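Putative phosphoenolpyruvate-dependent sugar phosphotransferase system (PTS) permease (Klebsiella pneumoniae subsp. pneumoniae, PDB 3MTQ) probably serves as a mannose-type EIIA component of the sugar phosphotransferase system, passing phosphate along during sugar uptake. Local coordinates at residues A[61-73]-A[92-104]. Sequence-based numbering, arbitrary orientation.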
loop_
_atom_site.group_PDB
_atom_site.type_symbol
_atom_site.label_atom_id
_atom_site.label_comp_id
_atom_site.label_asym_id
_atom_site.label_seq_id
_atom_site.Cartn_x
_atom_site.Cartn_y
_atom_site.Cartn_z
ATOM N N VAL A 61 25.024 -1.384 -0.510
ATOM C CA VAL A 61 24.588 -2.000 -1.767
ATOM C C VAL A 61 23.864 -1.013 -2.727
ATOM O O VAL A 61 23.064 -0.167 -2.306
ATOM C CB VAL A 61 23.720 -3.269 -1.483
ATOM C CG1 VAL A 61 22.391 -2.901 -0.779
ATOM C CG2 VAL A 61 23.485 -4.076 -2.775
ATOM N N ASP A 62 24.184 -1.114 -4.012
ATOM C CA ASP A 62 23.553 -0.296 -5.046
ATOM C C ASP A 62 22.397 -1.065 -5.686
ATOM O O ASP A 62 22.391 -2.307 -5.741
ATOM C CB ASP A 62 24.537 0.075 -6.153
ATOM C CG ASP A 62 24.746 -1.060 -7.130
ATOM O OD1 ASP A 62 25.072 -2.158 -6.636
ATOM O OD2 ASP A 62 24.526 -0.882 -8.353
ATOM N N LEU A 63 21.477 -0.300 -6.261
ATOM C CA LEU A 63 20.149 -0.793 -6.559
ATOM C C LEU A 63 20.142 -1.647 -7.809
ATOM O O LEU A 63 19.560 -2.721 -7.812
ATOM C CB LEU A 63 19.197 0.392 -6.748
ATOM C CG LEU A 63 17.710 0.088 -6.666
ATOM C CD1 LEU A 63 17.380 -0.739 -5.446
ATOM C CD2 LEU A 63 16.913 1.406 -6.681
ATOM N N THR A 64 20.756 -1.150 -8.873
ATOM C CA THR A 64 20.753 -1.873 -10.127
ATOM C C THR A 64 21.229 -3.308 -9.965
ATOM O O THR A 64 20.587 -4.214 -10.501
ATOM C CB THR A 64 21.565 -1.192 -11.221
ATOM O OG1 THR A 64 21.103 0.151 -11.373
ATOM C CG2 THR A 64 21.376 -1.945 -12.563
ATOM N N GLN A 65 22.311 -3.517 -9.203
ATOM C CA GLN A 65 22.807 -4.888 -8.951
ATOM C C GLN A 65 21.894 -5.729 -8.054
ATOM O O GLN A 65 21.690 -6.922 -8.328
ATOM C CB GLN A 65 24.242 -4.876 -8.397
ATOM C CG GLN A 65 24.354 -5.225 -6.934
ATOM N N GLN A 66 21.376 -5.113 -6.986
ATOM C CA GLN A 66 20.375 -5.705 -6.094
ATOM C C GLN A 66 19.232 -6.207 -6.973
ATOM O O GLN A 66 18.879 -7.368 -6.944
ATOM C CB GLN A 66 19.895 -4.650 -5.059
ATOM C CG GLN A 66 18.974 -5.123 -3.864
ATOM C CD GLN A 66 18.662 -3.997 -2.839
ATOM O OE1 GLN A 66 18.929 -2.845 -3.098
ATOM N NE2 GLN A 66 18.049 -4.348 -1.691
ATOM N N VAL A 67 18.702 -5.337 -7.814
ATOM C CA VAL A 67 17.565 -5.713 -8.654
ATOM C C VAL A 67 17.885 -6.829 -9.650
ATOM O O VAL A 67 17.160 -7.838 -9.682
ATOM C CB VAL A 67 16.958 -4.473 -9.390
ATOM C CG1 VAL A 67 15.888 -4.912 -10.390
ATOM C CG2 VAL A 67 16.341 -3.530 -8.371
ATOM N N GLU A 68 18.939 -6.660 -10.455
ATOM C CA GLU A 68 19.296 -7.610 -11.520
ATOM C C GLU A 68 19.616 -8.998 -10.961
ATOM O O GLU A 68 19.317 -10.029 -11.586
ATOM C CB GLU A 68 20.498 -7.106 -12.367
ATOM C CG GLU A 68 20.221 -5.905 -13.332
ATOM C CD GLU A 68 21.044 -5.966 -14.629
ATOM O OE1 GLU A 68 22.121 -6.590 -14.616
ATOM O OE2 GLU A 68 20.619 -5.404 -15.670
ATOM N N ALA A 69 20.270 -9.008 -9.800
ATOM C CA ALA A 69 20.658 -10.247 -9.150
ATOM C C ALA A 69 19.431 -11.015 -8.653
ATOM O O ALA A 69 19.375 -12.225 -8.811
ATOM C CB ALA A 69 21.610 -9.945 -7.984
ATOM N N LEU A 70 18.461 -10.310 -8.051
ATOM C CA LEU A 70 17.224 -10.939 -7.600
ATOM C C LEU A 70 16.436 -11.565 -8.755
ATOM O O LEU A 70 16.031 -12.726 -8.663
ATOM C CB LEU A 70 16.337 -9.965 -6.834
ATOM C CG LEU A 70 14.960 -10.485 -6.393
ATOM C CD1 LEU A 70 15.106 -11.686 -5.421
ATOM C CD2 LEU A 70 14.148 -9.380 -5.756
ATOM N N VAL A 71 16.234 -10.813 -9.839
ATOM C CA VAL A 71 15.442 -11.306 -10.976
ATOM C C VAL A 71 16.115 -12.480 -11.691
ATOM O O VAL A 71 15.454 -13.446 -12.084
ATOM C CB VAL A 71 15.187 -10.159 -11.994
ATOM C CG1 VAL A 71 14.445 -10.653 -13.244
ATOM C CG2 VAL A 71 14.460 -9.019 -11.298
ATOM N N ALA A 72 17.432 -12.372 -11.860
ATOM C CA ALA A 72 18.264 -13.413 -12.481
ATOM C C ALA A 72 18.121 -14.779 -11.799
ATOM O O ALA A 72 18.415 -15.799 -12.406
ATOM C CB ALA A 72 19.767 -12.973 -12.497
ATOM N N ARG A 73 17.659 -14.789 -10.548
ATOM C CA ARG A 73 17.432 -16.025 -9.810
ATOM C C ARG A 73 16.273 -16.902 -10.331
ATOM O O ARG A 73 16.263 -18.098 -10.072
ATOM C CB ARG A 73 17.110 -15.722 -8.355
ATOM C CG ARG A 73 18.268 -15.344 -7.409
ATOM C CD ARG A 73 17.671 -15.241 -5.980
ATOM N NE ARG A 73 16.660 -16.301 -5.771
ATOM C CZ ARG A 73 15.784 -16.366 -4.760
ATOM N NH1 ARG A 73 15.779 -15.468 -3.781
ATOM N NH2 ARG A 73 14.921 -17.373 -4.719
ATOM N N ASN A 92 10.542 1.404 -9.145
ATOM C CA ASN A 92 9.850 0.948 -10.339
ATOM C C ASN A 92 10.768 1.068 -11.545
ATOM O O ASN A 92 10.840 0.171 -12.386
ATOM C CB ASN A 92 8.570 1.727 -10.616
ATOM C CG ASN A 92 7.679 1.033 -11.646
ATOM O OD1 ASN A 92 7.091 -0.006 -11.363
ATOM N ND2 ASN A 92 7.560 1.619 -12.852
ATOM N N ASN A 93 11.451 2.193 -11.639
ATOM C CA ASN A 93 12.343 2.483 -12.770
ATOM C C ASN A 93 13.336 1.344 -13.020
ATOM O O ASN A 93 13.561 0.919 -14.130
ATOM C CB ASN A 93 13.114 3.821 -12.586
ATOM C CG ASN A 93 12.206 5.078 -12.595
ATOM O OD1 ASN A 93 11.074 5.056 -13.069
ATOM N ND2 ASN A 93 12.727 6.183 -12.062
ATOM N N GLU A 94 13.960 0.839 -11.960
ATOM C CA GLU A 94 14.919 -0.201 -12.138
ATOM C C GLU A 94 14.340 -1.499 -12.726
ATOM O O GLU A 94 15.082 -2.285 -13.306
ATOM C CB GLU A 94 15.606 -0.478 -10.782
ATOM C CG GLU A 94 16.486 0.614 -10.350
ATOM C CD GLU A 94 17.694 0.765 -11.270
ATOM O OE1 GLU A 94 18.274 -0.264 -11.711
ATOM O OE2 GLU A 94 18.038 1.914 -11.566
ATOM N N PHE A 95 13.019 -1.709 -12.626
ATOM C CA PHE A 95 12.394 -2.942 -13.095
ATOM C C PHE A 95 11.854 -2.840 -14.521
ATOM O O PHE A 95 11.678 -3.864 -15.189
ATOM C CB PHE A 95 11.251 -3.362 -12.166
ATOM C CG PHE A 95 11.709 -4.039 -10.916
ATOM C CD1 PHE A 95 12.029 -5.377 -10.936
ATOM C CD2 PHE A 95 11.830 -3.334 -9.726
ATOM C CE1 PHE A 95 12.472 -6.009 -9.774
ATOM C CE2 PHE A 95 12.267 -3.946 -8.576
ATOM C CZ PHE A 95 12.580 -5.285 -8.587
ATOM N N VAL A 96 11.660 -1.614 -14.999
ATOM C CA VAL A 96 11.157 -1.384 -16.354
ATOM C C VAL A 96 11.994 -2.102 -17.441
ATOM O O VAL A 96 11.464 -2.552 -18.459
ATOM C CB VAL A 96 11.006 0.141 -16.577
ATOM C CG1 VAL A 96 10.804 0.528 -18.042
ATOM C CG2 VAL A 96 9.875 0.646 -15.693
ATOM N N ARG A 97 13.283 -2.297 -17.172
ATOM C CA ARG A 97 14.179 -2.916 -18.156
ATOM C C ARG A 97 13.830 -4.374 -18.409
ATOM O O ARG A 97 14.157 -4.918 -19.462
ATOM C CB ARG A 97 15.645 -2.815 -17.707
ATOM C CG ARG A 97 15.887 -3.236 -16.307
ATOM C CD ARG A 97 17.248 -3.854 -16.076
ATOM N NE ARG A 97 18.279 -3.360 -16.984
ATOM C CZ ARG A 97 19.167 -2.402 -16.717
ATOM N NH1 ARG A 97 20.061 -2.058 -17.654
ATOM N NH2 ARG A 97 19.179 -1.784 -15.543
ATOM N N PHE A 98 13.201 -5.022 -17.428
ATOM C CA PHE A 98 12.860 -6.449 -17.519
ATOM C C PHE A 98 11.599 -6.776 -18.288
ATOM O O PHE A 98 11.257 -7.955 -18.453
ATOM C CB PHE A 98 12.787 -7.079 -16.133
ATOM C CG PHE A 98 14.063 -6.990 -15.398
ATOM C CD1 PHE A 98 15.062 -7.914 -15.615
ATOM C CD2 PHE A 98 14.297 -5.944 -14.511
ATOM C CE1 PHE A 98 16.275 -7.819 -14.923
ATOM C CE2 PHE A 98 15.504 -5.843 -13.825
ATOM C CZ PHE A 98 16.494 -6.792 -14.048
ATOM N N LEU A 99 10.941 -5.779 -18.844
ATOM C CA LEU A 99 9.825 -6.095 -19.724
ATOM C C LEU A 99 10.264 -6.898 -20.992
ATOM O O LEU A 99 9.417 -7.322 -21.785
ATOM C CB LEU A 99 9.070 -4.811 -20.101
ATOM C CG LEU A 99 8.517 -3.941 -18.957
ATOM C CD1 LEU A 99 8.090 -2.568 -19.452
ATOM C CD2 LEU A 99 7.372 -4.651 -18.205
ATOM N N SER A 100 11.573 -7.057 -21.230
ATOM C CA SER A 100 12.052 -7.975 -22.291
ATOM C C SER A 100 12.137 -9.455 -21.829
ATOM O O SER A 100 12.357 -10.351 -22.657
ATOM C CB SER A 100 13.414 -7.532 -22.848
ATOM O OG SER A 100 14.356 -7.332 -21.807
ATOM N N ARG A 101 11.983 -9.718 -20.527
ATOM C CA ARG A 101 11.936 -11.099 -20.021
ATOM C C ARG A 101 10.620 -11.734 -20.426
ATOM O O ARG A 101 9.581 -11.089 -20.379
ATOM C CB ARG A 101 12.065 -11.172 -18.486
ATOM C CG ARG A 101 13.490 -11.204 -17.918
ATOM C CD ARG A 101 13.525 -11.226 -16.389
ATOM N NE ARG A 101 13.065 -12.488 -15.811
ATOM C CZ ARG A 101 13.849 -13.488 -15.416
ATOM N NH1 ARG A 101 15.171 -13.393 -15.523
ATOM N NH2 ARG A 101 13.292 -14.591 -14.896
ATOM N N PRO A 102 10.644 -13.014 -20.817
ATOM C CA PRO A 102 9.346 -13.643 -20.976
ATOM C C PRO A 102 8.684 -13.878 -19.606
ATOM O O PRO A 102 9.363 -14.055 -18.578
ATOM C CB PRO A 102 9.672 -14.977 -21.643
ATOM C CG PRO A 102 10.972 -15.324 -21.151
ATOM C CD PRO A 102 11.732 -13.977 -21.069
ATOM N N HIS A 103 7.363 -13.869 -19.607
ATOM C CA HIS A 103 6.565 -14.185 -18.418
ATOM C C HIS A 103 6.804 -13.188 -17.274
ATOM O O HIS A 103 6.568 -13.494 -16.118
ATOM C CB HIS A 103 6.821 -15.609 -17.914
ATOM C CG HIS A 103 6.770 -16.688 -18.967
ATOM N ND1 HIS A 103 7.767 -17.631 -19.109
ATOM C CD2 HIS A 103 5.814 -17.015 -19.871
ATOM C CE1 HIS A 103 7.444 -18.477 -20.069
ATOM N NE2 HIS A 103 6.264 -18.120 -20.559
ATOM N N PHE A 104 7.255 -11.992 -17.613
ATOM C CA PHE A 104 7.514 -10.934 -16.643
ATOM C C PHE A 104 6.390 -9.916 -16.650
ATOM O O PHE A 104 5.936 -9.455 -17.716
ATOM C CB PHE A 104 8.851 -10.270 -16.949
ATOM C CG PHE A 104 9.229 -9.189 -15.986
ATOM C CD1 PHE A 104 9.963 -9.478 -14.861
ATOM C CD2 PHE A 104 8.846 -7.883 -16.222
ATOM C CE1 PHE A 104 10.300 -8.485 -13.969
ATOM C CE2 PHE A 104 9.173 -6.884 -15.352
ATOM C CZ PHE A 104 9.915 -7.180 -14.220
HETATM O O HOH W 1 16.838 -15.837 -14.827
#
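Val71 lays CG2 over the centre of the Phe98 ring, a CH-pi contact of 4.1 Å from that carbon to the ring centroid. This joins helix 63-72 of the alpha/beta fold to helix 90-96 and the 3-10 segment 97-98 after it, on the same side of the parallel sheet. The axes of 63-72 and 92-96 cross at -52°. One turn earlier, Val67 CG1 touches two rings. Anti to the backbone N (chi1 173°), it sits over one face of Phe95, 3.6 Å from Phe95 CE1, and also meets CE2 of Phe98. Phe95 and Val71 reach on to strand 79-84, so this apolar layer continues into the sheet. Arg97 CD lies over the other face of Phe98, opposite Val71. In the Glu68 conformer given here, OE2 lies over a face of the Arg97 guanidinium, 3.4 Å from Arg97 NE. No N-H points at that oxygen, so this salt bridge rests on charge alone. At the N-terminal end of helix 63-72, Thr64 OG1 donates to Glu94 OE1 at 2.9 Å, from 45° out of the carboxylate plane. Toward its C-terminal end Val71 CG1 packs on a guanidinium face of Arg101. In the Arg101 conformer given, NH2 hydrogen-bonds Phe74 O and a water links NH1 to Ala72 O.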